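Local coordinates for protein putative phophotriesterase (Proteus mirabilis, PDB 3RHG) that probably hydrolyses ester bonds as a zinc-dependent member of the phosphotriesterase family, using a site that holds two divalent metal ions, at residues I167-F172 with M196-P201. Sequence-based numbering, arbitrary orientation.
Sequences IGVSPF and MNIHMP. With ZN (zinc ion), chain C.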
loop_
_atom_site.group_PDB
_atom_site.type_symbol
_atom_site.label_atom_id
_atom_site.label_comp_id
_atom_site.label_asym_id
_atom_site.label_seq_id
_atom_site.Cartn_x
_atom_site.Cartn_y
_atom_site.Cartn_z
ATOM N N ILE A 167 -16.149 18.913 10.678
ATOM C CA ILE A 167 -17.544 18.777 11.110
ATOM C C ILE A 167 -18.036 17.395 10.721
ATOM O O ILE A 167 -17.982 17.005 9.553
ATOM C CB ILE A 167 -18.454 19.849 10.487
ATOM C CG1 ILE A 167 -17.923 21.253 10.793
ATOM C CG2 ILE A 167 -19.933 19.678 10.959
ATOM C CD1 ILE A 167 -17.887 21.599 12.306
ATOM N N GLY A 168 -18.544 16.647 11.692
ATOM C CA GLY A 168 -18.863 15.237 11.443
ATOM C C GLY A 168 -20.158 14.984 10.680
ATOM O O GLY A 168 -21.263 15.229 11.208
ATOM N N VAL A 169 -20.031 14.455 9.456
ATOM C CA VAL A 169 -21.175 13.898 8.728
ATOM C C VAL A 169 -20.893 12.403 8.610
ATOM O O VAL A 169 -19.963 11.992 7.901
ATOM C CB VAL A 169 -21.340 14.510 7.304
ATOM C CG1 VAL A 169 -22.479 13.820 6.518
ATOM C CG2 VAL A 169 -21.549 16.027 7.380
ATOM N N SER A 170 -21.645 11.572 9.336
ATOM C CA SER A 170 -21.371 10.147 9.342
ATOM C C SER A 170 -22.118 9.479 8.175
ATOM O O SER A 170 -22.901 10.129 7.488
ATOM C CB SER A 170 -21.856 9.521 10.664
ATOM O OG SER A 170 -23.281 9.425 10.644
ATOM N N PRO A 171 -21.913 8.165 7.981
ATOM C CA PRO A 171 -22.644 7.451 6.937
ATOM C C PRO A 171 -24.143 7.359 7.193
ATOM O O PRO A 171 -24.874 6.911 6.315
ATOM C CB PRO A 171 -22.020 6.051 6.968
ATOM C CG PRO A 171 -20.624 6.287 7.543
ATOM C CD PRO A 171 -20.880 7.316 8.604
ATOM N N PHE A 172 -24.586 7.807 8.372
ATOM C CA PHE A 172 -25.995 7.823 8.723
ATOM C C PHE A 172 -26.573 9.233 8.751
ATOM O O PHE A 172 -27.789 9.399 8.942
ATOM C CB PHE A 172 -26.147 7.139 10.089
ATOM C CG PHE A 172 -25.453 5.816 10.138
ATOM C CD1 PHE A 172 -25.981 4.732 9.461
ATOM C CD2 PHE A 172 -24.212 5.683 10.745
ATOM C CE1 PHE A 172 -25.333 3.515 9.455
ATOM C CE2 PHE A 172 -23.551 4.471 10.737
ATOM C CZ PHE A 172 -24.115 3.382 10.090
ATOM N N MET A 196 -14.375 26.190 6.613
ATOM C CA MET A 196 -15.108 25.119 7.270
ATOM C C MET A 196 -14.792 23.835 6.531
ATOM O O MET A 196 -15.008 23.756 5.322
ATOM C CB MET A 196 -16.612 25.385 7.200
ATOM C CG MET A 196 -17.412 24.358 7.988
ATOM S SD MET A 196 -19.182 24.428 7.557
ATOM C CE MET A 196 -19.539 26.166 7.644
ATOM N N ASN A 197 -14.270 22.851 7.259
ATOM C CA ASN A 197 -13.858 21.565 6.713
ATOM C C ASN A 197 -14.862 20.524 7.165
ATOM O O ASN A 197 -15.080 20.372 8.380
ATOM C CB ASN A 197 -12.462 21.246 7.233
ATOM C CG ASN A 197 -11.853 19.998 6.629
ATOM O OD1 ASN A 197 -11.359 19.170 7.374
ATOM N ND2 ASN A 197 -11.811 19.890 5.284
ATOM N N ILE A 198 -15.508 19.856 6.205
ATOM C CA ILE A 198 -16.551 18.883 6.537
ATOM C C ILE A 198 -15.996 17.471 6.439
ATOM O O ILE A 198 -15.569 17.042 5.381
ATOM C CB ILE A 198 -17.777 18.995 5.584
ATOM C CG1 ILE A 198 -18.238 20.458 5.424
ATOM C CG2 ILE A 198 -18.942 18.099 6.059
ATOM C CD1 ILE A 198 -18.626 21.101 6.678
ATOM N N HIS A 199 -16.062 16.722 7.538
ATOM C CA HIS A 199 -15.788 15.309 7.476
ATOM C C HIS A 199 -16.936 14.672 6.700
ATOM O O HIS A 199 -18.080 14.636 7.182
ATOM C CB HIS A 199 -15.741 14.704 8.892
ATOM C CG HIS A 199 -15.818 13.207 8.899
ATOM N ND1 HIS A 199 -14.700 12.402 8.928
ATOM C CD2 HIS A 199 -16.888 12.367 8.883
ATOM C CE1 HIS A 199 -15.075 11.131 8.915
ATOM N NE2 HIS A 199 -16.397 11.085 8.892
ATOM N N MET A 200 -16.652 14.189 5.499
ATOM C CA MET A 200 -17.650 13.489 4.698
ATOM C C MET A 200 -17.471 11.999 4.859
ATOM O O MET A 200 -16.365 11.522 5.084
ATOM C CB MET A 200 -17.501 13.836 3.210
ATOM C CG MET A 200 -17.778 15.306 2.943
ATOM S SD MET A 200 -19.499 15.794 3.244
ATOM C CE MET A 200 -20.268 14.969 1.843
ATOM N N PRO A 201 -18.569 11.255 4.709
ATOM C CA PRO A 201 -18.458 9.793 4.628
ATOM C C PRO A 201 -17.977 9.465 3.217
ATOM O O PRO A 201 -18.761 9.475 2.273
ATOM C CB PRO A 201 -19.886 9.321 4.888
ATOM C CG PRO A 201 -20.766 10.487 4.424
ATOM C CD PRO A 201 -19.963 11.745 4.669
HETATM ZN ZN ZN C . -12.742 12.906 8.960
#
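Ile167 and Gly168 pair in parallel with Ile198 and His199 through backbone bonds that zigzag between the strands: Ile167 N reaches Asn197 O at 2.9 Å, His199 N returns to Ile167 O, and Val169 N goes on to His199 O at 3.0 Å. The middle bond is short but bent, 131° at the hydrogen, with the donor tilted from the carbonyl plane. On one face of the sheet the side chains of Ile167 and Ile198 meet at a slant, Ile198 CD1 within 4.0 Å of Ile167 CB, while helix 175-188 packs over both. Ile198 CG2, anti to its own backbone N, meets Val169 CG2 at 3.6 Å. This is the beta-alpha-beta crossover of a TIM barrel, in which neighbouring strands turn one face to the surrounding helices and the other to the barrel interior, with the metal centre at the C-terminal ends of the strands. His199 belongs to that second face. Its CG lies anti to the backbone N (chi1 165°), and ND1 binds zinc at 2.0 Å, a metal shared with Glu166 and His229. The other side of the ring, at CD2, rests edge-on against Val169 O, 3.2 Å away. Beyond the paired strands, Pro201 CD abuts Val169 CG1 at 3.7 Å, and Pro171 CG lies 4.1 Å from Pro201 CB, the two rings pointing opposite ways as they pass. Asn197 OD1 is hydrogen-bonded to His23, a ligand of the other zinc, while its ND2 is hydrogen-bonded to Ser226 and Glu251.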